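Local coordinates for protein endo-1,3-beta-glucanase, family GH16 (Zobellia galactanivorans, PDB 5FUI) that probably binds laminarin, a beta-1,3-glucan, through the C-terminal family 6 carbohydrate-binding module of a marine bacterial laminarinase, at residues A[18-24]-A[42-48]; A[62-66]-A[122-126]; A[11-17]-A[47-51]. All blocks are in the same frame, centred on the assembly; numbering follows the deposited sequence.

Contact 1: residues A[18-24]-A[42-48]; sequences YLYSNDV and GSWMSYP. With APY (2-aminomethyl-pyridine), chain C.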
loop_
_atom_site.group_PDB
_atom_site.type_symbol
_atom_site.label_atom_id
_atom_site.label_comp_id
_atom_site.label_asym_id
_atom_site.label_seq_id
_atom_site.Cartn_x
_atom_site.Cartn_y
_atom_site.Cartn_z
ATOM N N TYR A 18 -3.877 -6.420 6.961
ATOM C CA TYR A 18 -2.490 -6.831 7.237
ATOM C C TYR A 18 -2.384 -7.881 8.375
ATOM O O TYR A 18 -3.272 -7.898 9.266
ATOM C CB TYR A 18 -1.621 -5.631 7.671
ATOM C CG TYR A 18 -2.206 -4.735 8.732
ATOM C CD1 TYR A 18 -2.190 -5.097 10.109
ATOM C CD2 TYR A 18 -2.720 -3.502 8.381
ATOM C CE1 TYR A 18 -2.733 -4.234 11.096
ATOM C CE2 TYR A 18 -3.224 -2.649 9.302
ATOM C CZ TYR A 18 -3.210 -3.003 10.662
ATOM O OH TYR A 18 -3.765 -2.140 11.582
ATOM N N LEU A 19 -1.396 -8.772 8.304
ATOM C CA LEU A 19 -1.169 -9.725 9.450
ATOM C C LEU A 19 -0.336 -9.044 10.490
ATOM O O LEU A 19 -0.599 -9.264 11.660
ATOM C CB LEU A 19 -0.518 -10.995 8.948
ATOM C CG LEU A 19 -0.179 -12.084 9.951
ATOM C CD1 LEU A 19 -1.455 -12.625 10.539
ATOM C CD2 LEU A 19 0.597 -13.230 9.246
ATOM N N TYR A 20 0.682 -8.253 10.095
ATOM C CA TYR A 20 1.501 -7.557 11.085
ATOM C C TYR A 20 1.548 -6.117 10.685
ATOM O O TYR A 20 1.493 -5.822 9.527
ATOM C CB TYR A 20 2.905 -8.091 11.150
ATOM C CG TYR A 20 2.980 -9.633 11.308
ATOM C CD1 TYR A 20 2.710 -10.257 12.513
ATOM C CD2 TYR A 20 3.371 -10.389 10.218
ATOM C CE1 TYR A 20 2.829 -11.661 12.616
ATOM C CE2 TYR A 20 3.507 -11.740 10.262
ATOM C CZ TYR A 20 3.245 -12.381 11.451
ATOM O OH TYR A 20 3.388 -13.768 11.424
ATOM N N SER A 21 1.776 -5.262 11.678
ATOM C CA SER A 21 1.946 -3.834 11.425
ATOM C C SER A 21 2.749 -3.210 12.574
ATOM O O SER A 21 2.938 -3.825 13.694
ATOM C CB SER A 21 0.607 -3.090 11.340
ATOM O OG SER A 21 -0.063 -3.139 12.623
ATOM N N ASN A 22 3.210 -1.994 12.328
ATOM C CA ASN A 22 3.836 -1.179 13.355
ATOM C C ASN A 22 3.240 0.201 13.275
ATOM O O ASN A 22 3.260 0.784 12.228
ATOM C CB ASN A 22 5.356 -1.054 13.078
ATOM C CG ASN A 22 6.046 -0.062 14.003
ATOM O OD1 ASN A 22 6.748 0.851 13.544
ATOM N ND2 ASN A 22 5.908 -0.273 15.270
ATOM N N ASP A 23 2.760 0.702 14.405
ATOM C CA ASP A 23 2.423 2.118 14.536
ATOM C C ASP A 23 1.438 2.639 13.501
ATOM O O ASP A 23 1.616 3.710 12.925
ATOM C CB ASP A 23 3.702 3.001 14.622
ATOM C CG ASP A 23 3.462 4.372 15.164
ATOM O OD1 ASP A 23 2.403 4.597 15.844
ATOM O OD2 ASP A 23 4.259 5.296 14.814
ATOM N N VAL A 24 0.345 1.885 13.319
ATOM C CA VAL A 24 -0.768 2.384 12.512
ATOM C C VAL A 24 -2.074 2.105 13.218
ATOM O O VAL A 24 -2.097 1.328 14.208
ATOM C CB VAL A 24 -0.801 1.709 11.113
ATOM C CG1 VAL A 24 0.498 1.983 10.316
ATOM C CG2 VAL A 24 -1.141 0.217 11.189
ATOM N N GLY A 42 8.260 5.431 9.680
ATOM C CA GLY A 42 8.638 4.178 10.278
ATOM C C GLY A 42 7.521 3.213 10.603
ATOM O O GLY A 42 7.755 2.034 10.968
ATOM N N SER A 43 6.243 3.655 10.432
ATOM C CA SER A 43 5.100 2.715 10.409
ATOM C C SER A 43 5.213 1.771 9.194
ATOM O O SER A 43 5.830 2.104 8.198
ATOM C CB SER A 43 3.830 3.516 10.236
ATOM O OG SER A 43 3.640 4.415 11.325
ATOM N N TRP A 44 4.622 0.577 9.319
ATOM C CA TRP A 44 4.556 -0.334 8.221
ATOM C C TRP A 44 3.461 -1.334 8.369
ATOM O O TRP A 44 2.867 -1.483 9.478
ATOM C CB TRP A 44 5.915 -1.063 7.978
ATOM C CG TRP A 44 6.461 -1.756 9.239
ATOM C CD1 TRP A 44 7.340 -1.260 10.190
ATOM C CD2 TRP A 44 6.048 -3.087 9.735
ATOM N NE1 TRP A 44 7.539 -2.182 11.207
ATOM C CE2 TRP A 44 6.734 -3.296 10.994
ATOM C CE3 TRP A 44 5.104 -4.063 9.294
ATOM C CZ2 TRP A 44 6.546 -4.426 11.741
ATOM C CZ3 TRP A 44 4.981 -5.258 10.065
ATOM C CH2 TRP A 44 5.698 -5.408 11.241
ATOM N N MET A 45 3.179 -2.048 7.280
ATOM C CA MET A 45 2.155 -3.101 7.295
ATOM C C MET A 45 2.671 -4.233 6.451
ATOM O O MET A 45 3.297 -3.985 5.403
ATOM C CB MET A 45 0.845 -2.603 6.725
ATOM C CG MET A 45 0.200 -1.451 7.465
ATOM S SD MET A 45 0.798 0.220 6.862
ATOM C CE MET A 45 -0.156 0.372 5.409
ATOM N N SER A 46 2.332 -5.459 6.797
ATOM C CA SER A 46 2.809 -6.619 6.047
ATOM C C SER A 46 1.621 -7.555 5.729
ATOM O O SER A 46 0.857 -7.892 6.625
ATOM C CB SER A 46 3.861 -7.351 6.908
ATOM O OG SER A 46 4.387 -8.521 6.360
ATOM N N TYR A 47 1.567 -8.033 4.484
ATOM C CA TYR A 47 0.449 -8.868 3.961
ATOM C C TYR A 47 1.032 -10.187 3.430
ATOM O O TYR A 47 1.697 -10.223 2.410
ATOM C CB TYR A 47 -0.205 -8.097 2.802
ATOM C CG TYR A 47 -0.671 -6.713 3.182
ATOM C CD1 TYR A 47 0.207 -5.594 3.109
ATOM C CD2 TYR A 47 -2.000 -6.496 3.687
ATOM C CE1 TYR A 47 -0.235 -4.313 3.466
ATOM C CE2 TYR A 47 -2.427 -5.207 4.049
ATOM C CZ TYR A 47 -1.509 -4.121 3.990
ATOM O OH TYR A 47 -1.847 -2.861 4.337
ATOM N N PRO A 48 0.828 -11.303 4.144
ATOM C CA PRO A 48 1.386 -12.588 3.675
ATOM C C PRO A 48 0.552 -13.194 2.507
ATOM O O PRO A 48 -0.641 -12.900 2.301
ATOM C CB PRO A 48 1.304 -13.472 4.912
ATOM C CG PRO A 48 0.021 -13.024 5.521
ATOM C CD PRO A 48 0.186 -11.479 5.466
HETATM N N APY C . 8.643 -5.061 4.554
HETATM C CM APY C . 7.693 -4.194 5.223
HETATM C C2 APY C . 8.097 -4.742 6.581
HETATM C C3 APY C . 8.999 -4.031 7.336
HETATM C C4 APY C . 9.473 -4.535 8.571
HETATM C C5 APY C . 9.082 -5.827 8.966
HETATM C C6 APY C . 8.183 -6.548 8.196
HETATM N N1 APY C . 7.752 -6.013 6.998
#
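N22 and W44 face each other across an antiparallel edge pairing of the CBM6 beta-sandwich, in which the short outer strand 20-22 runs beside strand 44-52. Backbone hydrogen bonds set the register. N22 N gives to W44 O at 2.9 Å, W44 N returns a bond to N22 O, and S46 N gives to Y20 O. Beyond Y20 the pairing breaks into a classic beta bulge: L19 and Y20 both face S46, whose O takes L19 N at 2.9 Å and Y20 N only weakly. At the other end S43 OG gives to D23 O at 2.7 Å from well above the carbonyl plane, and accepts N40 N.

Ring contacts carry the ligand side. With CG between its backbone N and carbonyl carbon (chi1 53°), the W44 indole lies back over strand 20-22. N22 CB makes a CH-pi contact, 3.4 Å from the centroid of the five-membered ring, and S21 backs the same face; Y20 CB touches W44 CZ3. The opposite indole face carries the pyridine of the bound 2-aminomethyl-pyridine, with APY C4 3.9 Å from W44 CE2. Y117, G115 and D76, which is hydrogen-bonded to the ligand, also line this pocket, consistent with the aromatic sugar-binding surfaces of CBM6 modules.

Apolar packing carries the opposite side of the sheet and the bulge. V24 CG1 meets M45 SD, the M45 chain being bent at chi2 and chi3, while L19 CB rests against P48 CD, the two side chains at about a right angle. Y18 CB sits over the face of the Y47 ring, 4.1 Å from its centroid, and Y18 CD2 lies 3.7 Å from M45 CG.

Contact 2: residues A[62-66]-A[122-126]; sequences YRVAS and GWNIN. With MG (magnesium ion), chain E.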
loop_
_atom_site.group_PDB
_atom_site.type_symbol
_atom_site.label_atom_id
_atom_site.label_comp_id
_atom_site.label_asym_id
_atom_site.label_seq_id
_atom_site.Cartn_x
_atom_site.Cartn_y
_atom_site.Cartn_z
ATOM N N TYR A 62 -2.678 1.931 -5.493
ATOM C CA TYR A 62 -2.817 2.218 -4.074
ATOM C C TYR A 62 -3.838 3.314 -3.896
ATOM O O TYR A 62 -3.688 4.418 -4.454
ATOM C CB TYR A 62 -1.457 2.679 -3.419
ATOM C CG TYR A 62 -0.346 1.674 -3.630
ATOM C CD1 TYR A 62 0.430 1.658 -4.753
ATOM C CD2 TYR A 62 -0.121 0.678 -2.645
ATOM C CE1 TYR A 62 1.449 0.702 -4.895
ATOM C CE2 TYR A 62 0.892 -0.290 -2.780
ATOM C CZ TYR A 62 1.633 -0.266 -3.900
ATOM O OH TYR A 62 2.646 -1.180 -4.022
ATOM N N ARG A 63 -4.904 3.005 -3.151
ATOM C CA ARG A 63 -5.998 3.965 -2.885
ATOM C C ARG A 63 -5.669 4.698 -1.632
ATOM O O ARG A 63 -5.690 4.146 -0.523
ATOM C CB ARG A 63 -7.329 3.236 -2.839
ATOM C CG ARG A 63 -8.606 4.111 -2.725
ATOM C CD ARG A 63 -8.734 4.881 -4.056
ATOM N NE ARG A 63 -10.019 5.611 -4.084
ATOM C CZ ARG A 63 -10.353 6.451 -5.069
ATOM N NH1 ARG A 63 -9.512 6.687 -6.108
ATOM N NH2 ARG A 63 -11.534 7.111 -5.014
ATOM N N VAL A 64 -5.257 5.958 -1.808
ATOM C CA VAL A 64 -4.576 6.754 -0.728
ATOM C C VAL A 64 -5.229 8.128 -0.528
ATOM O O VAL A 64 -5.908 8.630 -1.425
ATOM C CB VAL A 64 -3.054 6.944 -1.015
ATOM C CG1 VAL A 64 -2.363 5.556 -0.943
ATOM C CG2 VAL A 64 -2.784 7.628 -2.356
ATOM N N ALA A 65 -4.995 8.749 0.634
ATOM C CA ALA A 65 -5.432 10.113 0.882
ATOM C C ALA A 65 -4.431 10.809 1.751
ATOM O O ALA A 65 -3.723 10.149 2.572
ATOM C CB ALA A 65 -6.755 10.031 1.668
ATOM N N SER A 66 -4.436 12.179 1.685
ATOM C CA SER A 66 -3.605 12.907 2.656
ATOM C C SER A 66 -4.088 14.342 2.654
ATOM O O SER A 66 -4.381 14.913 1.595
ATOM C CB SER A 66 -2.112 12.901 2.295
ATOM O OG SER A 66 -1.425 13.648 3.304
ATOM N N GLY A 122 1.820 10.645 7.525
ATOM C CA GLY A 122 0.790 11.647 7.200
ATOM C C GLY A 122 -0.060 11.298 5.991
ATOM O O GLY A 122 -0.574 12.180 5.361
ATOM N N TRP A 123 -0.217 10.020 5.716
ATOM C CA TRP A 123 -1.022 9.511 4.606
ATOM C C TRP A 123 -1.862 8.359 5.093
ATOM O O TRP A 123 -1.569 7.733 6.156
ATOM C CB TRP A 123 -0.137 9.092 3.388
ATOM C CG TRP A 123 0.930 8.061 3.772
ATOM C CD1 TRP A 123 2.125 8.332 4.410
ATOM C CD2 TRP A 123 0.870 6.606 3.592
ATOM N NE1 TRP A 123 2.863 7.159 4.586
ATOM C CE2 TRP A 123 2.092 6.081 4.131
ATOM C CE3 TRP A 123 -0.073 5.703 3.047
ATOM C CZ2 TRP A 123 2.369 4.721 4.133
ATOM C CZ3 TRP A 123 0.268 4.326 3.008
ATOM C CH2 TRP A 123 1.461 3.872 3.559
ATOM N N ASN A 124 -2.994 8.162 4.363
ATOM C CA ASN A 124 -3.942 7.042 4.681
ATOM C C ASN A 124 -3.979 6.083 3.510
ATOM O O ASN A 124 -3.713 6.533 2.330
ATOM C CB ASN A 124 -5.346 7.554 4.893
ATOM C CG ASN A 124 -5.528 8.403 6.163
ATOM O OD1 ASN A 124 -6.515 9.199 6.219
ATOM N ND2 ASN A 124 -4.644 8.314 7.102
ATOM N N ILE A 125 -4.343 4.816 3.719
ATOM C CA ILE A 125 -4.539 3.918 2.588
ATOM C C ILE A 125 -5.740 2.989 2.821
ATOM O O ILE A 125 -5.909 2.445 3.911
ATOM C CB ILE A 125 -3.221 3.127 2.310
ATOM C CG1 ILE A 125 -3.472 2.163 1.160
ATOM C CG2 ILE A 125 -2.737 2.366 3.619
ATOM C CD1 ILE A 125 -2.168 1.626 0.554
ATOM N N ASN A 126 -6.529 2.831 1.767
ATOM C CA ASN A 126 -7.769 2.076 1.798
ATOM C C ASN A 126 -7.533 0.615 1.286
ATOM O O ASN A 126 -7.917 -0.377 1.965
ATOM C CB ASN A 126 -8.861 2.791 0.949
ATOM C CG ASN A 126 -10.197 2.076 0.921
ATOM O OD1 ASN A 126 -10.445 1.152 1.661
ATOM N ND2 ASN A 126 -11.099 2.548 0.037
HETATM MG MG MG E . -9.996 -0.676 3.087
HETATM O O HOH W 1 -12.163 -1.555 3.146
#
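R63 O takes N126 N in an almost straight hydrogen bond of 2.8 Å, at the end of the pairing where the chain reaches the magnesium ion. Next to it A65 and N124 form a hydrogen-bonded pair: N124 N gives to A65 O at 2.8 Å, and A65 N gives to N124 O. S66 OG lies 2.7 Å from G122 O, and the same hydroxyl oxygen is bonded to V68 N.

Side chains fill in round this backbone. V64 CG1 lies against I125 CG1, the two chains crossing at a slant in a non-hydrogen-bonded pair. I125 has CG1 anti to its backbone N (chi1 178°) and an extended chain, which carries CD1 to the edge of the Y62 ring, 3.9 Å from CD2. Shortening I125 to an alanine would probably open a gap beside V64 CG1 and the Y62 ring edge, where L116 also packs. R63 CG runs alongside N126 CB.

The strands, 56-66 and 124-131, are the two inner ones of the four-stranded antiparallel sheet of the CBM6 beta-sandwich, and L116 of the facing sheet packs on Y62 and I125.

Outward, N126 binds the magnesium through both its backbone O and OD1, each at 2.4 Å, forming a chelate; carboxylate oxygens of E14 and E16, the backbone O of E34 and a water complete the six ligands. E31 is the second-shell residue: its carboxylate accepts N126 ND2 and makes a salt bridge with R63, probably steadying the amide with OD1 turned to the metal.

Contact 3: residues A[11-17]-A[47-51]; sequences LKIEAES and YPGIN. With MG (magnesium ion), chain E.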
loop_
_atom_site.group_PDB
_atom_site.type_symbol
_atom_site.label_atom_id
_atom_site.label_comp_id
_atom_site.label_asym_id
_atom_site.label_seq_id
_atom_site.Cartn_x
_atom_site.Cartn_y
_atom_site.Cartn_z
ATOM N N LEU A 11 -6.263 -8.565 -8.270
ATOM C CA LEU A 11 -6.288 -8.978 -6.877
ATOM C C LEU A 11 -6.435 -7.689 -6.050
ATOM O O LEU A 11 -5.548 -6.790 -6.202
ATOM C CB LEU A 11 -5.028 -9.722 -6.498
ATOM C CG LEU A 11 -4.918 -10.002 -4.994
ATOM C CD1 LEU A 11 -5.927 -11.114 -4.560
ATOM C CD2 LEU A 11 -3.491 -10.387 -4.573
ATOM N N LYS A 12 -7.522 -7.545 -5.261
ATOM C CA LYS A 12 -7.660 -6.392 -4.382
ATOM C C LYS A 12 -7.376 -6.797 -2.957
ATOM O O LYS A 12 -7.975 -7.786 -2.431
ATOM C CB LYS A 12 -9.042 -5.734 -4.560
ATOM C CG LYS A 12 -9.273 -4.443 -3.813
ATOM C CD LYS A 12 -10.616 -3.929 -4.342
ATOM C CE LYS A 12 -10.974 -2.627 -3.729
ATOM N NZ LYS A 12 -12.430 -2.366 -3.720
ATOM N N ILE A 13 -6.399 -6.123 -2.328
ATOM C CA ILE A 13 -5.990 -6.383 -0.922
ATOM C C ILE A 13 -6.486 -5.217 -0.093
ATOM O O ILE A 13 -6.035 -4.072 -0.277
ATOM C CB ILE A 13 -4.468 -6.461 -0.751
ATOM C CG1 ILE A 13 -3.908 -7.556 -1.650
ATOM C CG2 ILE A 13 -4.016 -6.690 0.698
ATOM C CD1 ILE A 13 -2.413 -7.331 -1.951
ATOM N N GLU A 14 -7.420 -5.459 0.855
ATOM C CA GLU A 14 -7.895 -4.363 1.697
ATOM C C GLU A 14 -6.735 -3.995 2.612
ATOM O O GLU A 14 -6.076 -4.874 3.158
ATOM C CB GLU A 14 -9.167 -4.719 2.527
ATOM C CG GLU A 14 -10.361 -4.947 1.607
ATOM C CD GLU A 14 -10.756 -3.604 0.842
ATOM O OE1 GLU A 14 -10.451 -2.444 1.324
ATOM O OE2 GLU A 14 -11.393 -3.696 -0.211
ATOM N N ALA A 15 -6.402 -2.720 2.712
ATOM C CA ALA A 15 -5.157 -2.338 3.419
ATOM C C ALA A 15 -5.231 -2.731 4.915
ATOM O O ALA A 15 -4.189 -2.858 5.578
ATOM C CB ALA A 15 -4.878 -0.827 3.253
ATOM N N GLU A 16 -6.482 -2.753 5.472
ATOM C CA GLU A 16 -6.681 -3.062 6.897
ATOM C C GLU A 16 -6.490 -4.574 7.170
ATOM O O GLU A 16 -6.616 -4.990 8.291
ATOM C CB GLU A 16 -8.032 -2.509 7.364
ATOM C CG GLU A 16 -9.250 -3.289 6.875
ATOM C CD GLU A 16 -9.786 -2.805 5.532
ATOM O OE1 GLU A 16 -9.054 -2.139 4.734
ATOM O OE2 GLU A 16 -10.987 -3.025 5.247
ATOM N N SER A 17 -6.247 -5.377 6.139
ATOM C CA SER A 17 -6.147 -6.849 6.240
ATOM C C SER A 17 -4.762 -7.331 6.558
ATOM O O SER A 17 -4.477 -8.539 6.470
ATOM C CB SER A 17 -6.692 -7.506 4.962
ATOM O OG SER A 17 -5.741 -7.412 3.895
ATOM N N TYR A 47 1.567 -8.033 4.484
ATOM C CA TYR A 47 0.449 -8.868 3.961
ATOM C C TYR A 47 1.032 -10.187 3.430
ATOM O O TYR A 47 1.697 -10.223 2.410
ATOM C CB TYR A 47 -0.205 -8.097 2.802
ATOM C CG TYR A 47 -0.671 -6.713 3.182
ATOM C CD1 TYR A 47 0.207 -5.594 3.109
ATOM C CD2 TYR A 47 -2.000 -6.496 3.687
ATOM C CE1 TYR A 47 -0.235 -4.313 3.466
ATOM C CE2 TYR A 47 -2.427 -5.207 4.049
ATOM C CZ TYR A 47 -1.509 -4.121 3.990
ATOM O OH TYR A 47 -1.847 -2.861 4.337
ATOM N N PRO A 48 0.828 -11.303 4.144
ATOM C CA PRO A 48 1.386 -12.588 3.675
ATOM C C PRO A 48 0.552 -13.194 2.507
ATOM O O PRO A 48 -0.641 -12.900 2.301
ATOM C CB PRO A 48 1.304 -13.472 4.912
ATOM C CG PRO A 48 0.021 -13.024 5.521
ATOM C CD PRO A 48 0.186 -11.479 5.466
ATOM N N GLY A 49 1.230 -14.045 1.760
ATOM C CA GLY A 49 0.520 -14.898 0.835
ATOM C C GLY A 49 0.005 -14.232 -0.395
ATOM O O GLY A 49 -1.019 -14.640 -0.991
ATOM N N ILE A 50 0.709 -13.192 -0.867
ATOM C CA ILE A 50 0.246 -12.495 -2.083
ATOM C C ILE A 50 0.838 -13.224 -3.338
ATOM O O ILE A 50 2.113 -13.334 -3.506
ATOM C CB ILE A 50 0.638 -10.979 -2.058
ATOM C CG1 ILE A 50 0.104 -10.290 -0.796
ATOM C CG2 ILE A 50 0.194 -10.376 -3.387
ATOM C CD1 ILE A 50 -1.340 -10.590 -0.536
ATOM N N ASN A 51 -0.078 -13.753 -4.138
ATOM C CA ASN A 51 0.338 -14.533 -5.276
ATOM C C ASN A 51 0.436 -13.693 -6.579
ATOM O O ASN A 51 -0.479 -12.897 -6.896
ATOM C CB ASN A 51 -0.544 -15.804 -5.478
ATOM C CG ASN A 51 -0.025 -16.661 -6.633
ATOM O OD1 ASN A 51 1.016 -17.325 -6.520
ATOM N ND2 ASN A 51 -0.725 -16.605 -7.765
HETATM MG MG MG E . -9.996 -0.676 3.087
HETATM O O HOH W 1 -12.163 -1.555 3.146
#
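Y47 OH reaches across to the backbone of A15, giving a hydrogen bond of 2.7 Å to A15 O, in the carbonyl plane and on a lone pair. With CG anti to its own carbonyl carbon (chi1 -56°), Y47 sends its ring towards the 11-17 segment so that the phenol ends beside the turn after strand 10-14. A15 O and S17 OG both lie at the ring edge, near its plane. I13 CG2 comes in obliquely, 3.6 Å from Y47 CD2.

The branches of I13 divide the work. CG2 goes to the tyrosine, while CG1, anti to the carbonyl carbon, carries CD1 to I50 CD1, where the two isoleucines meet tip to tip at 3.7 Å. The other branch of I50, CG2, touches L11 CD2 obliquely at 3.9 Å.

No backbone bonds join these strands: their axes are 9.5 Å apart, because 10-14 belongs to one sheet of the CBM6 beta-sandwich and 44-52 to the other. The side chains of L11, I13, Y47 and I50 bridge the interior, with I128, I130 and F114 of neighbouring strands around them.

The turn is held by E14 O, which accepts both S17 N and S17 OG, the latter at 2.7 Å in the carbonyl plane. E14 and E16 leave the backbone on the side away from strand 44-52, and both bend at chi2 to bring their carboxylates to the magnesium ion. E14 OE1 binds it at 2.5 Å and E16 OE1 at 2.4 Å, and E16 OE2 accepts a hydrogen bond from the metal-bound water.

How the contacts relate
Contact 1 lies within one sheet of the sandwich, contact 2 within the other, and contact 3 spans the two. Contacts 1 and 3 share Y47 and P48 on strand 44-52, and their centres are about 12 Å apart; both close there, before contact 2 opens on strand 56-66, the next along the chain. Contacts 2 and 3, centres about 16 Å apart, meet at the magnesium site, where N126 O lies 2.9 Å from A15 N, a probable hydrogen bond. M45 CE, 3.7 Å from I125 CG2, packs contact 1 onto contact 2, centres about 14 Å apart. The metal thus ties strands 10-14 and 124-131 to E16 and E34, while W44's ligand site belongs to the five-stranded sheet.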